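Local coordinates for DUF3828 domain-containing protein (Bacteroides thetaiotaomicron, PDB 3KZT) that is of unknown function but is probably a membrane-anchored lipoprotein of the DUF3828 family, at residues A[32-37]-A[55-60]; A[66-71]-A[136-141]; A[89-94]-A[107-112]. All blocks are in the same frame, centred on the assembly; numbering follows the deposited sequence.

Interaction 1: residues A[32-37]-A[55-60]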
loop_
_atom_site.group_PDB
_atom_site.type_symbol
_atom_site.label_atom_id
_atom_site.label_comp_id
_atom_site.label_asym_id
_atom_site.label_seq_id
_atom_site.Cartn_x
_atom_site.Cartn_y
_atom_site.Cartn_z
ATOM N N GLU A 32 10.751 -1.215 1.343
ATOM C CA GLU A 32 9.325 -1.369 1.737
ATOM C C GLU A 32 8.410 -0.314 1.114
ATOM O O GLU A 32 7.327 -0.655 0.632
ATOM C CB GLU A 32 9.178 -1.287 3.245
ATOM C CG GLU A 32 9.674 -2.540 3.974
ATOM C CD GLU A 32 9.714 -2.384 5.486
ATOM O OE1 GLU A 32 9.524 -1.260 5.991
ATOM O OE2 GLU A 32 9.933 -3.411 6.174
ATOM N N ASP A 33 8.852 0.952 1.143
ATOM C CA ASP A 33 8.084 2.089 0.545
ATOM C C ASP A 33 7.932 1.943 -0.945
ATOM O O ASP A 33 6.864 2.240 -1.482
ATOM C CB ASP A 33 8.761 3.450 0.801
ATOM C CG ASP A 33 8.775 3.857 2.268
ATOM O OD1 ASP A 33 8.109 3.221 3.111
ATOM O OD2 ASP A 33 9.485 4.825 2.569
ATOM N N PHE A 34 9.017 1.542 -1.621
ATOM C CA PHE A 34 8.962 1.285 -3.063
ATOM C C PHE A 34 7.923 0.213 -3.417
ATOM O O PHE A 34 7.061 0.457 -4.262
ATOM C CB PHE A 34 10.336 0.874 -3.638
ATOM C CG PHE A 34 10.249 0.339 -5.027
ATOM C CD1 PHE A 34 9.707 1.122 -6.052
ATOM C CD2 PHE A 34 10.666 -0.968 -5.327
ATOM C CE1 PHE A 34 9.588 0.621 -7.348
ATOM C CE2 PHE A 34 10.555 -1.470 -6.634
ATOM C CZ PHE A 34 10.015 -0.677 -7.636
ATOM N N TYR A 35 8.020 -0.955 -2.773
ATOM C CA TYR A 35 7.105 -2.085 -3.066
ATOM C C TYR A 35 5.641 -1.818 -2.733
ATOM O O TYR A 35 4.763 -2.232 -3.488
ATOM C CB TYR A 35 7.601 -3.414 -2.438
ATOM C CG TYR A 35 8.585 -4.119 -3.329
ATOM C CD1 TYR A 35 9.944 -3.797 -3.303
ATOM C CD2 TYR A 35 8.156 -5.089 -4.232
ATOM C CE1 TYR A 35 10.855 -4.427 -4.146
ATOM C CE2 TYR A 35 9.048 -5.728 -5.076
ATOM C CZ TYR A 35 10.403 -5.401 -5.033
ATOM O OH TYR A 35 11.299 -6.025 -5.859
ATOM N N GLU A 36 5.378 -1.121 -1.628
ATOM C CA GLU A 36 3.993 -0.733 -1.278
ATOM C C GLU A 36 3.414 0.294 -2.265
ATOM O O GLU A 36 2.260 0.156 -2.690
ATOM C CB GLU A 36 3.900 -0.245 0.163
ATOM C CG GLU A 36 4.014 -1.398 1.151
ATOM C CD GLU A 36 4.286 -0.972 2.575
ATOM O OE1 GLU A 36 4.080 0.223 2.932
ATOM O OE2 GLU A 36 4.712 -1.854 3.355
ATOM N N ALA A 37 4.226 1.297 -2.637
ATOM C CA ALA A 37 3.833 2.321 -3.635
ATOM C C ALA A 37 3.629 1.703 -5.021
ATOM O O ALA A 37 2.623 1.962 -5.674
ATOM C CB ALA A 37 4.886 3.420 -3.708
ATOM N N SER A 55 6.497 6.174 -12.961
ATOM C CA SER A 55 6.862 7.310 -12.038
ATOM C C SER A 55 7.567 6.825 -10.771
ATOM O O SER A 55 8.581 7.390 -10.367
ATOM C CB SER A 55 5.624 8.110 -11.602
ATOM O OG SER A 55 4.934 8.667 -12.697
ATOM N N ILE A 56 7.021 5.769 -10.170
ATOM C CA ILE A 56 7.590 5.155 -8.965
ATOM C C ILE A 56 8.971 4.531 -9.255
ATOM O O ILE A 56 9.902 4.700 -8.460
ATOM C CB ILE A 56 6.617 4.107 -8.358
ATOM C CG1 ILE A 56 5.373 4.809 -7.789
ATOM C CG2 ILE A 56 7.283 3.318 -7.241
ATOM C CD1 ILE A 56 4.201 3.890 -7.634
ATOM N N LYS A 57 9.098 3.840 -10.397
ATOM C CA LYS A 57 10.403 3.285 -10.840
ATOM C C LYS A 57 11.434 4.392 -11.107
ATOM O O LYS A 57 12.605 4.235 -10.768
ATOM C CB LYS A 57 10.244 2.381 -12.084
ATOM C CG LYS A 57 9.533 1.069 -11.791
ATOM C CD LYS A 57 8.937 0.414 -13.050
ATOM C CE LYS A 57 9.986 -0.182 -13.968
ATOM N NZ LYS A 57 9.370 -0.749 -15.230
ATOM N N GLN A 58 10.990 5.507 -11.687
ATOM C CA GLN A 58 11.875 6.692 -11.900
ATOM C C GLN A 58 12.365 7.286 -10.541
ATOM O O GLN A 58 13.520 7.733 -10.445
ATOM C CB GLN A 58 11.156 7.779 -12.735
ATOM C CG GLN A 58 10.735 7.338 -14.195
ATOM C CD GLN A 58 11.758 7.593 -15.280
ATOM O OE1 GLN A 58 12.953 7.823 -15.016
ATOM N NE2 GLN A 58 11.296 7.532 -16.532
ATOM N N LYS A 59 11.493 7.245 -9.512
ATOM C CA LYS A 59 11.822 7.769 -8.176
ATOM C C LYS A 59 12.773 6.855 -7.401
ATOM O O LYS A 59 13.824 7.312 -6.915
ATOM C CB LYS A 59 10.535 7.997 -7.349
ATOM C CG LYS A 59 10.781 8.544 -5.919
ATOM C CD LYS A 59 9.524 9.132 -5.297
ATOM C CE LYS A 59 9.809 9.663 -3.893
ATOM N NZ LYS A 59 10.864 10.716 -3.897
ATOM N N PHE A 60 12.393 5.581 -7.274
ATOM C CA PHE A 60 13.126 4.607 -6.441
ATOM C C PHE A 60 14.295 3.822 -7.069
ATOM O O PHE A 60 15.170 3.366 -6.328
ATOM C CB PHE A 60 12.131 3.635 -5.803
ATOM C CG PHE A 60 11.268 4.261 -4.736
ATOM C CD1 PHE A 60 11.745 4.387 -3.427
ATOM C CD2 PHE A 60 9.977 4.701 -5.020
ATOM C CE1 PHE A 60 10.956 4.959 -2.427
ATOM C CE2 PHE A 60 9.182 5.272 -4.023
ATOM C CZ PHE A 60 9.673 5.397 -2.724
#
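Ile56 and Phe60 carry one side of an antiparallel helix pair, facing Phe34 and Ala37 on the other; the segments run at 172° with axes 10.3 Å apart and exchange no hydrogen bonds. Ile56 enters with both branches. Its CG2 methyl lies at the edge of the Phe34 ring, 3.5 Å from Phe34 CD1, and the Ile56 CD1 methyl reaches the backbone and CB of Ala37, 4.0 Å from Ala37 CB. On this flank Met43 of the second subunit packs on Ala37, and Ser44 of that subunit on Ile56. Lys57 adds a looser touch, its CG 4.5 Å from Phe34 CE1, before its chain turns off toward Tyr38 and Val69. Phe60, at the end of helix 47-60, lays one ring face against the partner backbone, and its ring meets that of Phe34 obliquely, the two phenyl planes at 46°. Replacing Phe60 with an alanine would probably open a gap beside Phe34 and Asp33, leaving the Phe34 ring freer to shift. The Phe34 and Phe60 side chains slide past each other in opposite directions, bringing Phe34 CD1 to 3.5 Å from Phe60 CB. Above the Phe60 face sits Phe34 CB, a CH-pi contact 4.0 Å from the ring centroid and 23° off the normal.

Interaction 2: residues A[66-71]-A[136-141]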
loop_
_atom_site.group_PDB
_atom_site.type_symbol
_atom_site.label_atom_id
_atom_site.label_comp_id
_atom_site.label_asym_id
_atom_site.label_seq_id
_atom_site.Cartn_x
_atom_site.Cartn_y
_atom_site.Cartn_z
ATOM N N ILE A 66 16.520 0.522 -14.299
ATOM C CA ILE A 66 15.299 0.711 -15.137
ATOM C C ILE A 66 15.500 0.130 -16.561
ATOM O O ILE A 66 14.592 -0.507 -17.110
ATOM C CB ILE A 66 14.888 2.223 -15.219
ATOM C CG1 ILE A 66 14.349 2.712 -13.872
ATOM C CG2 ILE A 66 13.803 2.451 -16.274
ATOM C CD1 ILE A 66 14.210 4.238 -13.793
ATOM N N GLU A 67 16.691 0.353 -17.128
ATOM C CA GLU A 67 17.091 -0.256 -18.417
ATOM C C GLU A 67 17.209 -1.786 -18.323
ATOM O O GLU A 67 16.793 -2.486 -19.237
ATOM C CB GLU A 67 18.413 0.337 -18.921
ATOM C CG GLU A 67 18.283 1.774 -19.459
ATOM C CD GLU A 67 19.610 2.354 -19.997
ATOM O OE1 GLU A 67 20.702 1.953 -19.521
ATOM O OE2 GLU A 67 19.548 3.226 -20.898
ATOM N N LYS A 68 17.794 -2.289 -17.228
ATOM C CA LYS A 68 17.855 -3.751 -16.958
ATOM C C LYS A 68 16.436 -4.374 -16.779
ATOM O O LYS A 68 16.219 -5.526 -17.169
ATOM C CB LYS A 68 18.764 -4.059 -15.732
ATOM C CG LYS A 68 18.723 -5.528 -15.237
ATOM C CD LYS A 68 19.819 -5.859 -14.243
ATOM C CE LYS A 68 19.668 -7.325 -13.781
ATOM N NZ LYS A 68 20.674 -7.771 -12.771
ATOM N N VAL A 69 15.506 -3.617 -16.179
ATOM C CA VAL A 69 14.107 -4.065 -16.029
ATOM C C VAL A 69 13.418 -4.181 -17.402
ATOM O O VAL A 69 12.654 -5.117 -17.618
ATOM C CB VAL A 69 13.300 -3.154 -15.038
ATOM C CG1 VAL A 69 11.803 -3.506 -15.041
ATOM C CG2 VAL A 69 13.863 -3.295 -13.633
ATOM N N ASP A 70 13.713 -3.249 -18.322
ATOM C CA ASP A 70 13.212 -3.330 -19.711
ATOM C C ASP A 70 13.735 -4.568 -20.439
ATOM O O ASP A 70 12.960 -5.218 -21.157
ATOM C CB ASP A 70 13.566 -2.067 -20.521
ATOM C CG ASP A 70 12.812 -0.827 -20.060
ATOM O OD1 ASP A 70 11.933 -0.926 -19.176
ATOM O OD2 ASP A 70 13.109 0.261 -20.593
ATOM N N ARG A 71 15.036 -4.883 -20.266
ATOM C CA ARG A 71 15.647 -6.115 -20.840
ATOM C C ARG A 71 14.950 -7.365 -20.313
ATOM O O ARG A 71 14.628 -8.279 -21.080
ATOM C CB ARG A 71 17.154 -6.234 -20.502
ATOM C CG ARG A 71 18.077 -5.374 -21.314
ATOM C CD ARG A 71 19.526 -5.871 -21.183
ATOM N NE ARG A 71 19.909 -6.141 -19.791
ATOM C CZ ARG A 71 19.941 -7.357 -19.247
ATOM N NH1 ARG A 71 19.617 -8.418 -19.968
ATOM N NH2 ARG A 71 20.298 -7.511 -17.985
ATOM N N ILE A 136 17.428 1.738 -5.318
ATOM C CA ILE A 136 17.736 0.366 -5.695
ATOM C C ILE A 136 18.515 0.477 -7.016
ATOM O O ILE A 136 18.013 1.063 -7.963
ATOM C CB ILE A 136 16.460 -0.502 -5.867
ATOM C CG1 ILE A 136 15.682 -0.598 -4.535
ATOM C CG2 ILE A 136 16.829 -1.876 -6.306
ATOM C CD1 ILE A 136 14.336 -1.275 -4.634
ATOM N N ASP A 137 19.743 -0.050 -7.058
ATOM C CA ASP A 137 20.598 0.009 -8.288
ATOM C C ASP A 137 20.781 -1.329 -9.028
ATOM O O ASP A 137 21.400 -1.346 -10.087
ATOM C CB ASP A 137 21.953 0.690 -8.010
ATOM C CG ASP A 137 22.864 -0.110 -7.084
ATOM O OD1 ASP A 137 22.407 -1.038 -6.382
ATOM O OD2 ASP A 137 24.061 0.219 -7.048
ATOM N N ASP A 138 20.267 -2.435 -8.464
ATOM C CA ASP A 138 20.275 -3.729 -9.151
ATOM C C ASP A 138 19.254 -4.709 -8.529
ATOM O O ASP A 138 18.931 -4.603 -7.342
ATOM C CB ASP A 138 21.693 -4.360 -9.106
ATOM C CG ASP A 138 21.883 -5.490 -10.134
ATOM O OD1 ASP A 138 21.135 -5.568 -11.128
ATOM O OD2 ASP A 138 22.800 -6.298 -9.938
ATOM N N ILE A 139 18.732 -5.627 -9.359
ATOM C CA ILE A 139 17.877 -6.765 -8.890
ATOM C C ILE A 139 18.262 -8.025 -9.649
ATOM O O ILE A 139 18.737 -7.915 -10.773
ATOM C CB ILE A 139 16.318 -6.506 -9.056
ATOM C CG1 ILE A 139 15.862 -6.467 -10.548
ATOM C CG2 ILE A 139 15.905 -5.242 -8.344
ATOM C CD1 ILE A 139 14.344 -6.349 -10.711
ATOM N N THR A 140 18.049 -9.202 -9.029
ATOM C CA THR A 140 18.221 -10.536 -9.696
ATOM C C THR A 140 19.603 -10.629 -10.411
ATOM O O THR A 140 19.656 -10.585 -11.649
ATOM C CB THR A 140 17.045 -10.777 -10.670
ATOM O OG1 THR A 140 15.819 -10.559 -9.957
ATOM C CG2 THR A 140 17.055 -12.220 -11.253
ATOM N N PRO A 141 20.717 -10.695 -9.610
ATOM C CA PRO A 141 22.129 -10.574 -10.065
ATOM C C PRO A 141 22.507 -11.141 -11.465
ATOM O O PRO A 141 22.116 -12.275 -11.799
ATOM C CB PRO A 141 22.909 -11.314 -8.972
ATOM C CG PRO A 141 22.110 -11.165 -7.753
ATOM C CD PRO A 141 20.663 -10.912 -8.143
#
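Lys68 reaches straight across from its helix to the end of a strand, where its ammonium group meets Asp138 and two backbone carbonyls. The chain is extended throughout: CG lies anti to the backbone N (chi1 171°), and the torsions beyond it stay extended too, carrying NZ the full length of the side chain away from the helix. The lysine passes the Asp138 carboxylate at a slant, with CD 3.4 Å from OD1, and NZ then closes a salt bridge of 2.8 Å to Asp138 OD1. The nitrogen comes on the syn side of that oxygen, 15° out of the carboxylate plane. A second bond of 2.8 Å runs from Lys68 NZ to Ile139 O, close to the line of the carbonyl (C=O...N 159°) but tilted somewhat from its plane. The third, to Thr140 O, is longer at 3.2 Å and arrives from above the carbonyl plane. Three acceptors thus grip one ammonium, and its charge is likely to be partly balanced by Asp138. Beside this polar cluster the apolar contact is slight: Val69 CG2 comes 4.3 Å from Ile139 CD1.

The lysine ties helix 63-75 to the point where strand 133-139 gives way to the C-terminal tail. Asp137 and Asp138 form a classic beta bulge opposite Arg126 of strand 119-130, while Thr140 OG1 turns to Arg83. Ile139 packs on Val125 of strand 119-130 and on Leu65 of helix 63-75, so helix and sheet meet around the same strand end.

Interaction 3: residues A[89-94]-A[107-112]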
loop_
_atom_site.group_PDB
_atom_site.type_symbol
_atom_site.label_atom_id
_atom_site.label_comp_id
_atom_site.label_asym_id
_atom_site.label_seq_id
_atom_site.Cartn_x
_atom_site.Cartn_y
_atom_site.Cartn_z
ATOM N N GLU A 89 -4.655 -8.817 -4.583
ATOM C CA GLU A 89 -4.764 -7.727 -3.580
ATOM C C GLU A 89 -4.236 -8.082 -2.146
ATOM O O GLU A 89 -3.890 -7.184 -1.394
ATOM C CB GLU A 89 -6.201 -7.181 -3.539
ATOM C CG GLU A 89 -6.342 -5.875 -2.746
ATOM C CD GLU A 89 -7.586 -5.089 -3.069
ATOM O OE1 GLU A 89 -8.570 -5.649 -3.605
ATOM O OE2 GLU A 89 -7.572 -3.892 -2.776
ATOM N N ASN A 90 -4.177 -9.384 -1.805
ATOM C CA ASN A 90 -3.575 -9.859 -0.521
ATOM C C ASN A 90 -2.038 -10.138 -0.568
ATOM O O ASN A 90 -1.444 -10.470 0.475
ATOM C CB ASN A 90 -4.303 -11.132 -0.016
ATOM C CG ASN A 90 -5.747 -10.865 0.427
ATOM O OD1 ASN A 90 -6.052 -9.833 1.030
ATOM N ND2 ASN A 90 -6.628 -11.820 0.159
ATOM N N ASP A 91 -1.404 -9.986 -1.743
ATOM C CA ASP A 91 0.026 -10.358 -1.915
ATOM C C ASP A 91 0.997 -9.509 -1.100
ATOM O O ASP A 91 1.846 -10.060 -0.382
ATOM C CB ASP A 91 0.433 -10.321 -3.399
ATOM C CG ASP A 91 -0.261 -11.384 -4.242
ATOM O OD1 ASP A 91 -0.980 -12.266 -3.713
ATOM O OD2 ASP A 91 -0.082 -11.330 -5.466
HETATM N N MSE A 92 0.857 -8.184 -1.192
HETATM C CA MSE A 92 1.740 -7.259 -0.435
HETATM C C MSE A 92 1.570 -7.234 1.060
HETATM O O MSE A 92 2.460 -6.747 1.740
HETATM C CB MSE A 92 1.706 -5.838 -0.989
HETATM C CG MSE A 92 2.444 -5.675 -2.248
HETATM SE SE MSE A 92 4.317 -6.155 -2.251
HETATM C CE MSE A 92 4.411 -6.844 -4.095
ATOM N N LYS A 93 0.452 -7.766 1.586
ATOM C CA LYS A 93 0.285 -7.876 3.047
ATOM C C LYS A 93 1.324 -8.850 3.661
ATOM O O LYS A 93 1.653 -8.728 4.837
ATOM C CB LYS A 93 -1.162 -8.231 3.442
ATOM C CG LYS A 93 -2.118 -7.013 3.358
ATOM C CD LYS A 93 -3.482 -7.282 4.004
ATOM C CE LYS A 93 -4.465 -7.929 3.039
ATOM N NZ LYS A 93 -5.007 -6.948 2.050
ATOM N N THR A 94 1.850 -9.792 2.844
ATOM C CA THR A 94 2.935 -10.715 3.251
ATOM C C THR A 94 4.363 -10.164 2.944
ATOM O O THR A 94 5.341 -10.913 3.063
ATOM C CB THR A 94 2.795 -12.101 2.521
ATOM O OG1 THR A 94 3.040 -11.934 1.114
ATOM C CG2 THR A 94 1.422 -12.684 2.739
ATOM N N VAL A 107 13.737 -9.216 -0.925
ATOM C CA VAL A 107 12.317 -8.840 -0.839
ATOM C C VAL A 107 11.495 -10.127 -0.943
ATOM O O VAL A 107 11.476 -10.760 -2.007
ATOM C CB VAL A 107 11.912 -7.875 -1.971
ATOM C CG1 VAL A 107 10.386 -7.638 -1.962
ATOM C CG2 VAL A 107 12.664 -6.549 -1.827
ATOM N N ASN A 108 10.832 -10.502 0.159
ATOM C CA ASN A 108 10.007 -11.719 0.243
ATOM C C ASN A 108 8.529 -11.388 0.305
ATOM O O ASN A 108 8.138 -10.470 1.032
ATOM C CB ASN A 108 10.377 -12.516 1.488
ATOM C CG ASN A 108 11.802 -13.007 1.454
ATOM O OD1 ASN A 108 12.152 -13.835 0.630
ATOM N ND2 ASN A 108 12.647 -12.478 2.359
ATOM N N TYR A 109 7.715 -12.117 -0.475
ATOM C CA TYR A 109 6.242 -12.023 -0.414
ATOM C C TYR A 109 5.627 -13.291 -1.041
ATOM O O TYR A 109 6.231 -13.910 -1.908
ATOM C CB TYR A 109 5.697 -10.736 -1.094
ATOM C CG TYR A 109 5.459 -10.827 -2.600
ATOM C CD1 TYR A 109 6.474 -10.559 -3.504
ATOM C CD2 TYR A 109 4.181 -11.166 -3.116
ATOM C CE1 TYR A 109 6.250 -10.642 -4.892
ATOM C CE2 TYR A 109 3.956 -11.257 -4.477
ATOM C CZ TYR A 109 4.985 -10.986 -5.361
ATOM O OH TYR A 109 4.747 -11.072 -6.703
ATOM N N THR A 110 4.431 -13.651 -0.590
ATOM C CA THR A 110 3.710 -14.812 -1.088
ATOM C C THR A 110 2.696 -14.349 -2.149
ATOM O O THR A 110 1.798 -13.548 -1.845
ATOM C CB THR A 110 2.986 -15.518 0.052
ATOM O OG1 THR A 110 3.938 -15.847 1.067
ATOM C CG2 THR A 110 2.311 -16.789 -0.434
ATOM N N SER A 111 2.872 -14.819 -3.384
ATOM C CA SER A 111 1.935 -14.543 -4.483
ATOM C C SER A 111 0.775 -15.541 -4.404
ATOM O O SER A 111 1.020 -16.741 -4.232
ATOM C CB SER A 111 2.624 -14.717 -5.824
ATOM O OG SER A 111 1.714 -14.475 -6.866
ATOM N N ALA A 112 -0.463 -15.040 -4.549
ATOM C CA ALA A 112 -1.700 -15.854 -4.516
ATOM C C ALA A 112 -1.842 -16.680 -3.228
ATOM O O ALA A 112 -2.125 -17.885 -3.273
ATOM C CB ALA A 112 -1.787 -16.744 -5.750
HETATM O O HOH W 1 2.063 -11.903 -7.669
#
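The loop leading into strand 96-101 folds back, in a short 3-10 turn that runs to Thr94, against strand 104-111 of the antiparallel sheet. Thr94 OG1 links the two: it accepts from Thr110 N at 2.8 Å in a nearly straight bond (167°) and donates to Asp91 O at 2.7 Å, in the carbonyl plane. With OG1 between the backbone N and the carbonyl carbon (chi1 68°), the hydroxyl can serve both. Asp91 O also accepts from Thr94 N, so it is gripped twice by one residue. Farther along, Asp91 OD1 takes Ala112 N at 2.9 Å from above the carboxylate plane, while OD2 is bonded to Gly88 N. A water joins OD2 to Tyr109 OH and Ser111 OG; the tyrosine hydroxyl is also bonded to Ile82 O. Over one face of the Tyr109 ring stands the selenomethionine Met92, whose CE lies 4.1 Å from the centroid and just 4° off the normal; SE is more distant. Side-chain hydrogen bonds to backbone amides at and just beyond the end of the strand and a CH-pi methyl thus hold the loop, the selenium adding a Met-aromatic contact.

In the fold
Interactions 1 and 2 are neighbours, with centres 14 Å apart: Phe60 O is 3.0 Å from Ile136 N, a probable hydrogen bond joining the end of helix 47-60 to strand 133-139, and Phe34 CD2 packs 3.7 Å from Ile136 CD1. Interaction 3 lies 16 Å from interaction 1 between centres and meets it through Tyr35, whose CE1 is 3.6 Å from Val107 CG2. Interactions 2 and 3 do not touch; they reach the same four-stranded sheet on opposite sides of the chain's centre, about 21 Å apart between centres. Helix 13-41 thus bridges to both other contacts. Interactions 1 and 3 also border the second subunit, where Lys93 forms a salt bridge with Asp33 of the second subunit.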